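Local coordinates for Thiol:disulfide interchange protein dsbC (Haemophilus influenzae, PDB 1T3B), which probably forms and rearranges disulfide bonds in periplasmic proteins, working as a homodimeric thiol:disulfide isomerase of the thioredoxin family, at residues Val90-Asp95 with Val118-Phe123; Leu114-Arg119 with Asp201-Leu206. One frame throughout, in Å; residues are numbered along the deposited sequence.

Contact 1: residues Val90-Asp95 with Val118-Phe123; sequences VTVFMD and VRYLAF
From Val90 to Met94 one strand runs parallel to strand 118-122, the short axes 35° apart, and five backbone hydrogen bonds join it to that strand and the following Phe123, beginning with Arg119 N to Val90 O (3.0 Å) and ending with Phe123 N to Met94 O. On one face of the pair Arg119 grips Thr91 side-on: NH2 (3.1 Å) and NE (3.3 Å) both donate to the single atom OG1, which lies close to the guanidinium plane. A bend at chi3 (-54°) turns NE and NH2 toward Thr91, and Asn72 takes a further bond from NH2. Next to this polar clasp, Leu121 lays its CB over a face of the Phe93 ring, a CH-pi contact of 4.2 Å to the centroid, while its CD1 touches Phe93 CZ and Thr91 CG2. On the other face of the pair, Met94 SD stands 4.1 Å from the centroid of the Tyr120 ring, a Met-aromatic contact, and Val118 CG1 lies toward the rim of the opposite ring face. Val92 lies alongside, CB to Tyr120 CD1 3.9 Å. These are the two central strands of the thioredoxin-like sheet, bordered by strand 184-186 beside 88-94 and strand 79-81 beside 116-122, with Trp140 of helix 131-141 against Met94 and Tyr120, and Leu108 of helix 108-113 against Val118 and Tyr120.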
# COMPACT_ATOMS: atom_id res chain seq x y z
N VAL A 90 8.06 -9.01 27.73
CA VAL A 90 8.38 -8.27 26.52
C VAL A 90 9.63 -8.75 25.79
O VAL A 90 10.63 -9.07 26.41
CB VAL A 90 8.52 -6.78 26.84
CG1 VAL A 90 7.31 -6.33 27.64
CG2 VAL A 90 9.81 -6.52 27.62
N THR A 91 9.55 -8.79 24.46
CA THR A 91 10.67 -9.19 23.61
C THR A 91 11.36 -7.92 23.09
O THR A 91 10.73 -7.05 22.52
CB THR A 91 10.21 -10.00 22.41
OG1 THR A 91 9.43 -11.12 22.85
CG2 THR A 91 11.41 -10.52 21.65
N VAL A 92 12.67 -7.85 23.29
CA VAL A 92 13.45 -6.68 22.90
C VAL A 92 14.43 -7.00 21.78
O VAL A 92 15.14 -8.00 21.86
CB VAL A 92 14.26 -6.17 24.10
CG1 VAL A 92 15.15 -5.03 23.71
CG2 VAL A 92 13.33 -5.78 25.19
N PHE A 93 14.46 -6.16 20.75
CA PHE A 93 15.41 -6.35 19.66
C PHE A 93 16.61 -5.53 20.07
O PHE A 93 16.53 -4.33 20.29
CB PHE A 93 14.85 -5.88 18.32
CG PHE A 93 13.84 -6.83 17.74
CD1 PHE A 93 12.51 -6.79 18.13
CD2 PHE A 93 14.23 -7.79 16.80
CE1 PHE A 93 11.58 -7.69 17.60
CE2 PHE A 93 13.32 -8.68 16.28
CZ PHE A 93 11.99 -8.63 16.68
N MET A 94 17.75 -6.19 20.17
CA MET A 94 18.91 -5.51 20.67
C MET A 94 20.16 -5.67 19.83
O MET A 94 20.28 -6.61 19.05
CB MET A 94 19.11 -6.00 22.10
CG MET A 94 20.37 -5.58 22.75
SD MET A 94 21.10 -7.02 23.51
CE MET A 94 21.97 -7.71 22.15
N ASP A 95 21.08 -4.73 19.97
CA ASP A 95 22.35 -4.74 19.26
C ASP A 95 23.44 -4.56 20.31
O ASP A 95 23.25 -3.83 21.28
CB ASP A 95 22.40 -3.61 18.23
CG ASP A 95 23.57 -3.74 17.28
OD1 ASP A 95 24.72 -3.86 17.77
OD2 ASP A 95 23.34 -3.72 16.05
N VAL A 118 12.42 -10.02 30.39
CA VAL A 118 13.02 -9.50 29.16
C VAL A 118 13.55 -10.64 28.29
O VAL A 118 14.33 -11.47 28.74
CB VAL A 118 14.16 -8.51 29.49
CG1 VAL A 118 14.77 -7.98 28.22
CG2 VAL A 118 13.62 -7.36 30.33
N ARG A 119 13.12 -10.68 27.04
CA ARG A 119 13.54 -11.73 26.11
C ARG A 119 14.22 -11.09 24.90
O ARG A 119 13.59 -10.36 24.15
CB ARG A 119 12.32 -12.54 25.65
CG ARG A 119 11.28 -12.74 26.75
CD ARG A 119 10.26 -13.80 26.37
NE ARG A 119 9.64 -13.53 25.07
CZ ARG A 119 8.70 -14.28 24.51
NH1 ARG A 119 8.26 -15.36 25.13
NH2 ARG A 119 8.21 -13.94 23.33
N TYR A 120 15.50 -11.37 24.71
CA TYR A 120 16.23 -10.77 23.61
C TYR A 120 16.26 -11.55 22.31
O TYR A 120 16.43 -12.77 22.28
CB TYR A 120 17.69 -10.49 23.97
CG TYR A 120 17.95 -9.47 25.05
CD1 TYR A 120 17.53 -8.15 24.93
CD2 TYR A 120 18.64 -9.84 26.20
CE1 TYR A 120 17.82 -7.21 25.93
CE2 TYR A 120 18.92 -8.91 27.18
CZ TYR A 120 18.52 -7.61 27.05
OH TYR A 120 18.81 -6.75 28.07
N LEU A 121 16.11 -10.79 21.24
CA LEU A 121 16.18 -11.26 19.87
C LEU A 121 17.30 -10.38 19.35
O LEU A 121 17.52 -9.29 19.87
CB LEU A 121 14.88 -10.96 19.14
CG LEU A 121 13.79 -11.99 19.37
CD1 LEU A 121 12.53 -11.58 18.67
CD2 LEU A 121 14.26 -13.32 18.83
N ALA A 122 18.02 -10.83 18.34
CA ALA A 122 19.11 -10.03 17.82
C ALA A 122 18.67 -9.11 16.70
O ALA A 122 17.76 -9.42 15.93
CB ALA A 122 20.24 -10.93 17.33
N PHE A 123 19.33 -7.97 16.62
CA PHE A 123 19.03 -7.04 15.57
C PHE A 123 20.28 -6.31 15.15
O PHE A 123 20.49 -5.16 15.53
CB PHE A 123 17.97 -6.03 16.00
CG PHE A 123 17.40 -5.24 14.86
CD1 PHE A 123 16.39 -5.79 14.06
CD2 PHE A 123 17.91 -3.99 14.53
CE1 PHE A 123 15.91 -5.10 12.96
CE2 PHE A 123 17.44 -3.30 13.42
CZ PHE A 123 16.44 -3.86 12.64

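Contact 2: residues Leu114-Arg119 with Asp201-Leu206; sequences LGITVR and DLLRAL
Ile116 pushes its CD1 methyl into a group of three leucines from residues 201-206 of helix 199-208, and this is the closely filled part of the contact. That single carbon lies 3.8 Å from Leu206 CD1, 3.9 Å from Leu202 CG and 4.1 Å from Leu203 CD1. The approach to Leu206 is tip to tip, whereas Leu202 meets the isoleucine at a slant. Ile116 reaches so far because CG1 stands opposite the carbonyl carbon (chi1 -51°) and the chain then continues extended to CD1 (chi2 -178°). The backbones remain well apart: the axes of strand 116-119 and helix segment 201-206 are 11.0 Å apart at closest approach and nearly perpendicular at 101°, and side chains bridge most of the interval.

Toward solvent the contact thins to one pair. Leu114 and Leu203, both partly exposed, meet through their CD2 methyls at 3.4 Å, and Leu203 CD1 also rests near the carbonyl oxygen Leu114 O (3.8 Å). Leu114 directly follows helix 108-113, and Gly115, with its positive phi, is the C' residue of the Schellman motif that turns the chain from that helix into the strand.

Around this patch, His88 touches both Ile116 and Leu203, while Tyr111 touches Leu202. With aliphatic carbons doing nearly all the touching, the C-terminal helix is held to the sheet here by hydrophobic burial and shape rather than by directional bonds.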
# COMPACT_ATOMS: atom_id res chain seq x y z
N LEU A 114 10.15 -5.52 38.45
CA LEU A 114 8.87 -4.84 38.23
C LEU A 114 7.94 -5.88 37.63
O LEU A 114 6.84 -5.56 37.19
CB LEU A 114 9.01 -3.66 37.26
CG LEU A 114 9.32 -2.25 37.80
CD1 LEU A 114 9.61 -1.31 36.63
CD2 LEU A 114 8.13 -1.74 38.61
N GLY A 115 8.40 -7.13 37.62
CA GLY A 115 7.60 -8.22 37.09
C GLY A 115 7.62 -8.30 35.58
O GLY A 115 6.65 -8.75 34.97
N ILE A 116 8.72 -7.87 34.96
CA ILE A 116 8.82 -7.91 33.51
C ILE A 116 9.96 -8.80 33.04
O ILE A 116 11.12 -8.54 33.33
CB ILE A 116 9.03 -6.49 32.91
CG1 ILE A 116 7.98 -5.52 33.44
CG2 ILE A 116 8.93 -6.55 31.39
CD1 ILE A 116 8.09 -4.12 32.88
N THR A 117 9.61 -9.85 32.33
CA THR A 117 10.57 -10.80 31.78
C THR A 117 11.11 -10.26 30.46
O THR A 117 10.35 -10.07 29.51
CB THR A 117 9.90 -12.15 31.49
OG1 THR A 117 9.70 -12.85 32.73
CG2 THR A 117 10.75 -12.99 30.56
N VAL A 118 12.42 -10.02 30.39
CA VAL A 118 13.02 -9.50 29.16
C VAL A 118 13.55 -10.64 28.29
O VAL A 118 14.33 -11.47 28.74
CB VAL A 118 14.16 -8.51 29.49
CG1 VAL A 118 14.77 -7.98 28.22
CG2 VAL A 118 13.62 -7.36 30.33
N ARG A 119 13.12 -10.68 27.04
CA ARG A 119 13.54 -11.73 26.11
C ARG A 119 14.22 -11.09 24.90
O ARG A 119 13.59 -10.36 24.15
CB ARG A 119 12.32 -12.54 25.65
CG ARG A 119 11.28 -12.74 26.75
CD ARG A 119 10.26 -13.80 26.37
NE ARG A 119 9.64 -13.53 25.07
CZ ARG A 119 8.70 -14.28 24.51
NH1 ARG A 119 8.26 -15.36 25.13
NH2 ARG A 119 8.21 -13.94 23.33
N ASP A 201 8.75 3.43 33.37
CA ASP A 201 8.06 3.81 32.14
C ASP A 201 7.64 2.58 31.34
O ASP A 201 6.51 2.51 30.85
CB ASP A 201 8.95 4.71 31.29
CG ASP A 201 9.34 5.98 32.01
OD1 ASP A 201 9.92 5.89 33.11
OD2 ASP A 201 9.07 7.07 31.47
N LEU A 202 8.53 1.60 31.20
CA LEU A 202 8.19 0.41 30.44
C LEU A 202 6.97 -0.28 31.06
O LEU A 202 6.17 -0.89 30.36
CB LEU A 202 9.37 -0.56 30.40
CG LEU A 202 9.05 -1.93 29.78
CD1 LEU A 202 8.53 -1.76 28.36
CD2 LEU A 202 10.28 -2.80 29.77
N LEU A 203 6.84 -0.19 32.38
CA LEU A 203 5.72 -0.82 33.08
C LEU A 203 4.39 -0.17 32.69
O LEU A 203 3.49 -0.84 32.17
CB LEU A 203 5.93 -0.72 34.60
CG LEU A 203 4.90 -1.42 35.49
CD1 LEU A 203 4.90 -2.92 35.21
CD2 LEU A 203 5.21 -1.13 36.95
N ARG A 204 4.26 1.14 32.94
CA ARG A 204 3.04 1.86 32.59
C ARG A 204 2.65 1.55 31.15
O ARG A 204 1.59 0.98 30.90
CB ARG A 204 3.25 3.36 32.74
CG ARG A 204 3.46 3.82 34.16
CD ARG A 204 3.94 5.25 34.15
NE ARG A 204 5.23 5.40 34.81
CZ ARG A 204 6.15 6.30 34.45
NH1 ARG A 204 5.91 7.11 33.43
NH2 ARG A 204 7.29 6.40 35.12
N ALA A 205 3.52 1.92 30.22
CA ALA A 205 3.28 1.68 28.80
C ALA A 205 2.60 0.33 28.55
O ALA A 205 1.76 0.19 27.66
CB ALA A 205 4.60 1.75 28.04
N LEU A 206 2.98 -0.66 29.35
CA LEU A 206 2.43 -2.00 29.25
C LEU A 206 1.07 -2.10 29.93
O LEU A 206 0.12 -2.67 29.37
CB LEU A 206 3.39 -3.01 29.88
CG LEU A 206 4.55 -3.59 29.05
CD1 LEU A 206 5.72 -3.92 29.96
CD2 LEU A 206 4.06 -4.84 28.29

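Overall arrangement
Strand 116-122 serves both contacts, though of the residues common to their segments, Val118 and Arg119 take part only in contact 1. That contact is core, with 11 of its 12 touching residues buried; contact 2 lies nearer the surface, where helix 199-208 packs on the face carrying Val90 and Ile116, near the start of strand 116-122, and Leu114 and Leu203 are partly exposed. Their chemistry follows their place: backbone hydrogen bonds within the sheet, with aromatic, sulfur and arginine contacts on its faces, against aliphatic side chains between helix and strand. Packing is continuous between them, for Val90 of contact 1 touches Leu206 (CG1 to CD2, 3.6 Å) and Ile116 (CG2 to CG2, 3.9 Å) of contact 2.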